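PDB 4EL6: IL-4-inducing protein from Schistosoma mansoni, which triggers interleukin-4 release from basophils independently of antigen, by binding IgE through a beta/gamma-crystallin fold. Local coordinates for residues A[37-45]-A[70-80]; A[51-59]-A[96-104]. One frame throughout, in Å; residues are numbered along the deposited sequence.

Contact 1 (A[37-45]-A[70-80]); sequences PGSVCVPFV and LGHGTCIDDFT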
loop_
_atom_site.group_PDB
_atom_site.type_symbol
_atom_site.label_atom_id
_atom_site.label_comp_id
_atom_site.label_asym_id
_atom_site.label_seq_id
_atom_site.Cartn_x
_atom_site.Cartn_y
_atom_site.Cartn_z
ATOM N N PRO A 37 -0.575 -3.065 -9.827
ATOM C CA PRO A 37 0.866 -2.888 -9.937
ATOM C C PRO A 37 1.605 -4.248 -9.891
ATOM O O PRO A 37 1.115 -5.282 -9.357
ATOM C CB PRO A 37 1.195 -2.098 -8.711
ATOM C CG PRO A 37 0.204 -2.606 -7.660
ATOM C CD PRO A 37 -1.053 -2.720 -8.473
ATOM N N GLY A 38 2.789 -4.236 -10.463
ATOM C CA GLY A 38 3.719 -5.361 -10.379
ATOM C C GLY A 38 4.396 -5.450 -9.049
ATOM O O GLY A 38 4.797 -6.527 -8.655
ATOM N N SER A 39 4.706 -4.317 -8.434
ATOM C CA SER A 39 5.353 -4.252 -7.156
ATOM C C SER A 39 4.983 -2.966 -6.411
ATOM O O SER A 39 4.586 -2.029 -7.008
ATOM C CB SER A 39 6.897 -4.422 -7.275
ATOM O OG SER A 39 7.427 -3.574 -8.240
ATOM N N VAL A 40 5.151 -2.966 -5.093
ATOM C CA VAL A 40 4.740 -1.873 -4.237
ATOM C C VAL A 40 5.766 -1.754 -3.132
ATOM O O VAL A 40 6.187 -2.752 -2.570
ATOM C CB VAL A 40 3.380 -2.178 -3.608
ATOM C CG1 VAL A 40 2.969 -1.120 -2.656
ATOM C CG2 VAL A 40 2.338 -2.442 -4.693
ATOM N N CYS A 41 6.139 -0.516 -2.794
ATOM C CA CYS A 41 7.064 -0.266 -1.709
ATOM C C CYS A 41 6.596 0.925 -0.869
ATOM O O CYS A 41 5.915 1.820 -1.336
ATOM C CB CYS A 41 8.389 0.178 -2.258
ATOM S SG CYS A 41 9.238 -1.068 -3.279
ATOM N N VAL A 42 7.141 0.982 0.334
ATOM C CA VAL A 42 7.089 2.132 1.214
ATOM C C VAL A 42 8.526 2.478 1.595
ATOM O O VAL A 42 9.271 1.605 2.026
ATOM C CB VAL A 42 6.309 1.844 2.499
ATOM C CG1 VAL A 42 6.259 3.108 3.340
ATOM C CG2 VAL A 42 4.919 1.289 2.205
ATOM N N PRO A 43 8.905 3.718 1.394
ATOM C CA PRO A 43 10.298 4.109 1.711
ATOM C C PRO A 43 10.663 3.916 3.183
ATOM O O PRO A 43 9.808 3.947 4.090
ATOM C CB PRO A 43 10.362 5.578 1.288
ATOM C CG PRO A 43 9.251 5.793 0.367
ATOM C CD PRO A 43 8.167 4.787 0.699
ATOM N N PHE A 44 11.974 3.737 3.419
ATOM C CA PHE A 44 12.500 3.703 4.722
ATOM C C PHE A 44 12.427 5.083 5.331
ATOM O O PHE A 44 12.508 6.049 4.625
ATOM C CB PHE A 44 13.949 3.240 4.662
ATOM C CG PHE A 44 14.098 1.752 4.747
ATOM C CD1 PHE A 44 13.971 1.116 5.972
ATOM C CD2 PHE A 44 14.385 0.981 3.605
ATOM C CE1 PHE A 44 14.124 -0.265 6.058
ATOM C CE2 PHE A 44 14.583 -0.400 3.686
ATOM C CZ PHE A 44 14.436 -1.033 4.909
ATOM N N VAL A 45 12.257 5.125 6.630
ATOM C CA VAL A 45 12.278 6.330 7.415
ATOM C C VAL A 45 13.473 6.217 8.386
ATOM O O VAL A 45 14.585 6.623 8.047
ATOM C CB VAL A 45 10.923 6.428 8.169
ATOM C CG1 VAL A 45 10.974 7.463 9.276
ATOM C CG2 VAL A 45 9.841 6.792 7.173
ATOM N N LEU A 70 1.809 -2.858 4.546
ATOM C CA LEU A 70 3.243 -2.647 4.293
ATOM C C LEU A 70 3.711 -1.560 5.210
ATOM O O LEU A 70 3.148 -0.438 5.259
ATOM C CB LEU A 70 3.585 -2.160 2.866
ATOM C CG LEU A 70 3.202 -2.979 1.661
ATOM C CD1 LEU A 70 1.820 -2.706 1.123
ATOM C CD2 LEU A 70 4.285 -2.617 0.623
ATOM N N GLY A 71 4.721 -1.912 5.971
ATOM C CA GLY A 71 5.453 -0.926 6.776
ATOM C C GLY A 71 6.601 -0.211 6.051
ATOM O O GLY A 71 6.957 -0.499 4.907
ATOM N N HIS A 72 7.205 0.776 6.725
ATOM C CA HIS A 72 8.232 1.514 6.094
ATOM C C HIS A 72 9.410 0.594 5.815
ATOM O O HIS A 72 9.783 -0.307 6.626
ATOM C CB HIS A 72 8.723 2.701 6.935
ATOM C CG HIS A 72 9.590 2.316 8.096
ATOM N ND1 HIS A 72 10.935 2.621 8.147
ATOM C CD2 HIS A 72 9.298 1.605 9.274
ATOM C CE1 HIS A 72 11.448 2.120 9.288
ATOM N NE2 HIS A 72 10.467 1.494 9.975
ATOM N N GLY A 73 9.972 0.862 4.650
ATOM C CA GLY A 73 11.108 0.103 4.115
ATOM C C GLY A 73 10.726 -1.241 3.490
ATOM O O GLY A 73 11.606 -1.915 2.983
ATOM N N THR A 74 9.458 -1.633 3.476
ATOM C CA THR A 74 9.026 -2.905 2.895
ATOM C C THR A 74 8.705 -2.701 1.378
ATOM O O THR A 74 8.038 -1.692 1.004
ATOM C CB THR A 74 7.779 -3.441 3.633
ATOM O OG1 THR A 74 8.251 -3.862 4.937
ATOM C CG2 THR A 74 7.107 -4.696 2.897
ATOM N N CYS A 75 9.168 -3.643 0.540
ATOM C CA CYS A 75 8.640 -3.826 -0.819
ATOM C C CYS A 75 7.946 -5.187 -0.971
ATOM O O CYS A 75 8.378 -6.219 -0.326
ATOM C CB CYS A 75 9.753 -3.775 -1.857
ATOM S SG CYS A 75 10.500 -2.147 -2.007
ATOM N N ILE A 76 6.823 -5.207 -1.679
ATOM C CA ILE A 76 6.339 -6.445 -2.230
ATOM C C ILE A 76 6.838 -6.577 -3.666
ATOM O O ILE A 76 6.412 -5.862 -4.550
ATOM C CB ILE A 76 4.807 -6.551 -2.126
ATOM C CG1 ILE A 76 4.401 -6.436 -0.663
ATOM C CG2 ILE A 76 4.385 -7.867 -2.781
ATOM C CD1 ILE A 76 2.939 -6.281 -0.487
ATOM N N ASP A 77 7.850 -7.442 -3.876
ATOM C CA ASP A 77 8.508 -7.458 -5.155
ATOM C C ASP A 77 7.660 -8.009 -6.301
ATOM O O ASP A 77 7.914 -7.707 -7.467
ATOM C CB ASP A 77 9.777 -8.333 -5.030
ATOM C CG ASP A 77 10.880 -7.690 -4.218
ATOM O OD1 ASP A 77 10.980 -6.427 -4.142
ATOM O OD2 ASP A 77 11.708 -8.504 -3.717
ATOM N N ASP A 78 6.743 -8.890 -5.975
ATOM C CA ASP A 78 5.804 -9.394 -7.016
ATOM C C ASP A 78 4.382 -9.384 -6.473
ATOM O O ASP A 78 3.874 -10.328 -5.831
ATOM C CB ASP A 78 6.157 -10.779 -7.574
ATOM C CG ASP A 78 5.246 -11.178 -8.692
ATOM O OD1 ASP A 78 4.211 -10.474 -8.947
ATOM O OD2 ASP A 78 5.642 -12.112 -9.434
ATOM N N PHE A 79 3.754 -8.233 -6.696
ATOM C CA PHE A 79 2.450 -7.986 -6.107
ATOM C C PHE A 79 1.368 -8.865 -6.777
ATOM O O PHE A 79 0.375 -9.161 -6.185
ATOM C CB PHE A 79 2.076 -6.546 -6.281
ATOM C CG PHE A 79 0.849 -6.150 -5.481
ATOM C CD1 PHE A 79 0.979 -5.918 -4.145
ATOM C CD2 PHE A 79 -0.416 -6.048 -6.066
ATOM C CE1 PHE A 79 -0.129 -5.581 -3.368
ATOM C CE2 PHE A 79 -1.516 -5.676 -5.297
ATOM C CZ PHE A 79 -1.383 -5.501 -3.959
ATOM N N THR A 80 1.652 -9.317 -7.983
ATOM C CA THR A 80 0.746 -10.184 -8.718
ATOM C C THR A 80 0.576 -11.498 -8.009
ATOM O O THR A 80 -0.411 -12.180 -8.261
ATOM C CB THR A 80 1.121 -10.364 -10.232
ATOM O OG1 THR A 80 2.120 -11.378 -10.375
ATOM C CG2 THR A 80 1.625 -9.050 -10.860
#
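An antiparallel strand pair locked by a disulfide joins residues 37-45 to 70-80 at the margin of the four-stranded sheet, where strand 75-76 is outermost and strand 39-41 lies between it and strand 9-12. Segment 70-80 leaves strand 67-71 of the three-stranded sheet and turns into strand 75-76. Val40 and Ile76 form the hydrogen-bonded pair: Ile76 N gives a 2.7 Å bond to Val40 O, and Val40 N returns a longer one to Ile76 O. Cys41 and Cys75 follow as the non-hydrogen-bonded pair, their CA atoms only 4.0 Å apart, their SG atoms joined with chi3 at 109°. Val42 N to Thr74 O and Phe79 N to Gly38 O (2.8 Å) carry the pairing past both ends of the short strands.

On the opposite face from the disulfide, Val40 CG1 meets Leu70 CD2, packing sheet on sheet, while CG2 makes an off-centre CH-pi contact with the Phe79 ring, 3.8 Å from Phe79 CD1. Pro37 CG reaches the same ring at Phe79 CD2. Leu57 of strand 52-58 also packs on Leu70 and Phe79.

At the other end a type II turn, Gly71 to Thr74, presents Gly73 CA squarely to the Phe44 ring, 3.2 Å above its centre. His72 ND1 accepts a bond from Val45 N (3.2 Å), tilted 21° out of the imidazole plane; chi1 of 75° turns the ring to that amide. Toward strand 9-12, Gly38 and Ser39 both face Tyr12 in a classic beta bulge. An edge-strand pair packed on a second sheet is consistent with a beta/gamma-crystallin fold.

Contact 2 (A[51-59]-A[96-104]); sequences ERPYWYLFD and TKDGKVECI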
loop_
_atom_site.group_PDB
_atom_site.type_symbol
_atom_site.label_atom_id
_atom_site.label_comp_id
_atom_site.label_asym_id
_atom_site.label_seq_id
_atom_site.Cartn_x
_atom_site.Cartn_y
_atom_site.Cartn_z
ATOM N N GLU A 51 5.255 9.511 12.377
ATOM C CA GLU A 51 6.270 8.556 12.873
ATOM C C GLU A 51 6.762 7.726 11.657
ATOM O O GLU A 51 7.280 8.280 10.599
ATOM C CB GLU A 51 5.640 7.715 14.039
ATOM C CG GLU A 51 6.506 6.660 14.745
ATOM C CD GLU A 51 7.961 7.082 15.030
ATOM O OE1 GLU A 51 8.255 8.295 15.208
ATOM O OE2 GLU A 51 8.836 6.177 15.098
ATOM N N ARG A 52 6.507 6.427 11.757
ATOM C CA ARG A 52 6.755 5.538 10.673
ATOM C C ARG A 52 5.443 5.361 9.936
ATOM O O ARG A 52 4.434 4.998 10.549
ATOM C CB ARG A 52 7.306 4.229 11.209
ATOM C CG ARG A 52 8.559 4.477 12.066
ATOM C CD ARG A 52 8.986 3.273 12.866
ATOM N NE ARG A 52 8.090 2.994 13.978
ATOM C CZ ARG A 52 7.958 1.794 14.546
ATOM N NH1 ARG A 52 8.643 0.741 14.104
ATOM N NH2 ARG A 52 7.121 1.634 15.554
ATOM N N PRO A 53 5.454 5.621 8.611
ATOM C CA PRO A 53 4.265 5.356 7.819
ATOM C C PRO A 53 3.955 3.867 7.742
ATOM O O PRO A 53 4.846 3.003 7.851
ATOM C CB PRO A 53 4.620 5.873 6.451
ATOM C CG PRO A 53 6.106 5.867 6.404
ATOM C CD PRO A 53 6.550 6.142 7.796
ATOM N N TYR A 54 2.655 3.557 7.669
ATOM C CA TYR A 54 2.224 2.169 7.466
ATOM C C TYR A 54 1.041 2.234 6.526
ATOM O O TYR A 54 0.175 3.063 6.737
ATOM C CB TYR A 54 1.821 1.462 8.784
ATOM C CG TYR A 54 1.705 -0.032 8.610
ATOM C CD1 TYR A 54 0.524 -0.616 8.148
ATOM C CD2 TYR A 54 2.741 -0.871 8.919
ATOM C CE1 TYR A 54 0.418 -1.955 7.923
ATOM C CE2 TYR A 54 2.656 -2.231 8.725
ATOM C CZ TYR A 54 1.461 -2.780 8.248
ATOM O OH TYR A 54 1.371 -4.106 8.031
ATOM N N TRP A 55 1.008 1.384 5.492
ATOM C CA TRP A 55 -0.030 1.485 4.477
ATOM C C TRP A 55 -0.832 0.206 4.380
ATOM O O TRP A 55 -0.267 -0.877 4.402
ATOM C CB TRP A 55 0.585 1.799 3.137
ATOM C CG TRP A 55 1.200 3.167 3.015
ATOM C CD1 TRP A 55 2.467 3.593 3.439
ATOM C CD2 TRP A 55 0.565 4.314 2.445
ATOM N NE1 TRP A 55 2.642 4.954 3.151
ATOM C CE2 TRP A 55 1.542 5.415 2.509
ATOM C CE3 TRP A 55 -0.682 4.542 1.814
ATOM C CZ2 TRP A 55 1.248 6.642 1.960
ATOM C CZ3 TRP A 55 -0.923 5.808 1.266
ATOM C CH2 TRP A 55 0.038 6.815 1.381
ATOM N N TYR A 56 -2.159 0.307 4.303
ATOM C CA TYR A 56 -3.027 -0.823 4.003
ATOM C C TYR A 56 -3.625 -0.705 2.609
ATOM O O TYR A 56 -4.164 0.347 2.184
ATOM C CB TYR A 56 -4.156 -0.875 5.027
ATOM C CG TYR A 56 -3.744 -1.457 6.355
ATOM C CD1 TYR A 56 -3.314 -2.773 6.426
ATOM C CD2 TYR A 56 -3.762 -0.676 7.521
ATOM C CE1 TYR A 56 -2.947 -3.322 7.648
ATOM C CE2 TYR A 56 -3.340 -1.245 8.714
ATOM C CZ TYR A 56 -3.022 -2.563 8.747
ATOM O OH TYR A 56 -2.631 -3.112 9.961
ATOM N N LEU A 57 -3.531 -1.799 1.869
ATOM C CA LEU A 57 -4.152 -1.940 0.546
ATOM C C LEU A 57 -5.291 -2.930 0.630
ATOM O O LEU A 57 -5.159 -3.949 1.317
ATOM C CB LEU A 57 -3.170 -2.524 -0.463
ATOM C CG LEU A 57 -1.770 -2.011 -0.441
ATOM C CD1 LEU A 57 -0.865 -2.624 -1.488
ATOM C CD2 LEU A 57 -1.752 -0.583 -0.596
ATOM N N PHE A 58 -6.420 -2.629 -0.005
ATOM C CA PHE A 58 -7.614 -3.378 0.083
ATOM C C PHE A 58 -8.137 -3.771 -1.282
ATOM O O PHE A 58 -8.003 -2.982 -2.246
ATOM C CB PHE A 58 -8.715 -2.480 0.708
ATOM C CG PHE A 58 -8.419 -2.074 2.108
ATOM C CD1 PHE A 58 -7.670 -0.924 2.354
ATOM C CD2 PHE A 58 -8.927 -2.808 3.212
ATOM C CE1 PHE A 58 -7.449 -0.504 3.647
ATOM C CE2 PHE A 58 -8.656 -2.406 4.503
ATOM C CZ PHE A 58 -7.882 -1.289 4.724
ATOM N N ASP A 59 -8.779 -4.960 -1.413
ATOM C CA ASP A 59 -9.303 -5.352 -2.725
ATOM C C ASP A 59 -10.763 -4.956 -2.926
ATOM O O ASP A 59 -11.323 -5.300 -3.964
ATOM C CB ASP A 59 -9.071 -6.836 -3.049
ATOM C CG ASP A 59 -10.160 -7.772 -2.456
ATOM O OD1 ASP A 59 -10.849 -7.424 -1.468
ATOM O OD2 ASP A 59 -10.316 -8.897 -3.026
ATOM N N THR A 96 3.246 3.169 15.464
ATOM C CA THR A 96 3.807 3.833 16.668
ATOM C C THR A 96 5.093 3.147 17.052
ATOM O O THR A 96 5.304 1.960 16.697
ATOM C CB THR A 96 2.874 3.762 17.918
ATOM O OG1 THR A 96 2.645 2.398 18.302
ATOM C CG2 THR A 96 1.561 4.421 17.661
ATOM N N LYS A 97 5.948 3.862 17.793
ATOM C CA LYS A 97 7.251 3.310 18.213
ATOM C C LYS A 97 7.125 1.927 18.904
ATOM O O LYS A 97 8.034 1.107 18.831
ATOM C CB LYS A 97 7.991 4.315 19.101
ATOM C CG LYS A 97 8.438 5.606 18.384
ATOM C CD LYS A 97 9.907 5.607 17.902
ATOM C CE LYS A 97 10.401 7.023 17.577
ATOM N NZ LYS A 97 11.269 7.093 16.368
ATOM N N ASP A 98 5.976 1.682 19.532
ATOM C CA ASP A 98 5.605 0.367 20.084
ATOM C C ASP A 98 5.349 -0.708 19.016
ATOM O O ASP A 98 5.263 -1.897 19.337
ATOM C CB ASP A 98 4.332 0.484 20.946
ATOM C CG ASP A 98 4.571 1.221 22.271
ATOM O OD1 ASP A 98 5.756 1.392 22.661
ATOM O OD2 ASP A 98 3.573 1.631 22.916
ATOM N N GLY A 99 5.171 -0.296 17.760
ATOM C CA GLY A 99 4.993 -1.243 16.654
ATOM C C GLY A 99 3.560 -1.497 16.207
ATOM O O GLY A 99 3.338 -2.313 15.316
ATOM N N LYS A 100 2.594 -0.815 16.821
ATOM C CA LYS A 100 1.199 -0.992 16.453
ATOM C C LYS A 100 0.611 0.168 15.570
ATOM O O LYS A 100 1.071 1.331 15.528
ATOM C CB LYS A 100 0.344 -1.240 17.700
ATOM C CG LYS A 100 0.210 -0.008 18.584
ATOM C CD LYS A 100 0.487 -0.286 20.066
ATOM C CE LYS A 100 0.741 1.013 20.840
ATOM N NZ LYS A 100 -0.342 2.031 20.650
ATOM N N VAL A 101 -0.437 -0.215 14.886
ATOM C CA VAL A 101 -1.045 0.573 13.845
ATOM C C VAL A 101 -2.451 0.580 14.290
ATOM O O VAL A 101 -3.056 -0.496 14.462
ATOM C CB VAL A 101 -0.919 -0.145 12.454
ATOM C CG1 VAL A 101 -1.417 0.715 11.321
ATOM C CG2 VAL A 101 0.532 -0.536 12.164
ATOM N N GLU A 102 -3.002 1.767 14.470
ATOM C CA GLU A 102 -4.326 1.899 15.069
ATOM C C GLU A 102 -5.467 2.200 14.074
ATOM O O GLU A 102 -6.674 2.201 14.478
ATOM C CB GLU A 102 -4.289 2.963 16.205
ATOM C CG GLU A 102 -3.479 2.552 17.467
ATOM C CD GLU A 102 -4.270 1.722 18.531
ATOM O OE1 GLU A 102 -5.544 1.792 18.569
ATOM O OE2 GLU A 102 -3.625 0.999 19.354
ATOM N N CYS A 103 -5.129 2.441 12.803
ATOM C CA CYS A 103 -6.093 3.036 11.884
ATOM C C CYS A 103 -7.270 2.152 11.487
ATOM O O CYS A 103 -8.275 2.658 10.962
ATOM C CB CYS A 103 -5.421 3.524 10.637
ATOM S SG CYS A 103 -4.722 2.150 9.673
ATOM N N ILE A 104 -7.207 0.840 11.698
ATOM C CA ILE A 104 -8.366 0.031 11.292
ATOM C C ILE A 104 -9.170 -0.446 12.519
ATOM O O ILE A 104 -10.269 -1.058 12.348
ATOM C CB ILE A 104 -7.995 -1.128 10.313
ATOM C CG1 ILE A 104 -6.825 -1.956 10.818
ATOM C CG2 ILE A 104 -7.667 -0.614 8.883
ATOM C CD1 ILE A 104 -6.577 -3.198 10.001
#
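Strand 52-58 and the irregular segment 96-104 run in the same direction without any backbone hydrogen bond between them, so they are not paired strands; their CA atoms diverge from 6.5 Å at Glu51 and Thr96, through Tyr54 and Val101, to 9.1 Å at Tyr56 and Ile104. A type I turn from Thr96 to Gly99 reverses the chain just after strand 89-95, so that the C-terminal tail lies over Tyr54, Tyr56 and Phe58.

The two tyrosines touch, Tyr54 CE1 standing 3.5 Å above one face of the Tyr56 ring, and Val101 straddles the pair from alongside. With Val101 CG1 anti to the backbone N (chi1 -174°), CG2 is set over a face of Tyr54, 3.8 Å from Tyr54 CG, while CG1 reaches both Tyr54 CD1 and Tyr56 CE2. In the conformer described, and so less certainly, Ile104 CD1 lies over the other face of Tyr56, near Tyr56 CZ, and Ile104 CG2 meets the edge of Phe58. Cys103 SG, in disulfide with Cys93 of strand 89-95, approaches in the Tyr56 ring plane, 3.7 Å from Tyr56 CD2, as a sulfur-aromatic contact.

At the turn, Glu51 OE2 makes a salt bridge with Lys97 NZ (2.9 Å), weak as a hydrogen bond, and another with NE of the next residue, Arg52. Poor order in the lysine makes its bridge tentative, probably a mobile surface pair.

The Glu51 carboxylate thus draws in two cations and probably partly neutralises both. The tail is held to the sheet chiefly by apolar and aromatic packing, together with its covalent tie at Cys103.

Strand 52-58 connects the two contacts, whose centres lie 14 Å apart. It neighbours strand 67-71, and the backbone bond between Leu70 O and Trp55 N (2.8 Å, probable) passes directly from contact 1 to contact 2. Tyr56 and Phe58 turn to the tail 96-104, whereas Trp55 packs on Val42 of contact 1. Tyr54 touches both: it meets the tail at Val101, and its CE2 lies 3.5 Å from Gly71 N. Pro53 CD meets Val45 CG2 at 3.4 Å. Contact 1 thus lies toward the packing between the sheets, contact 2 on the outer surface. One disulfide lies wholly within contact 1; the other has a single end in contact 2.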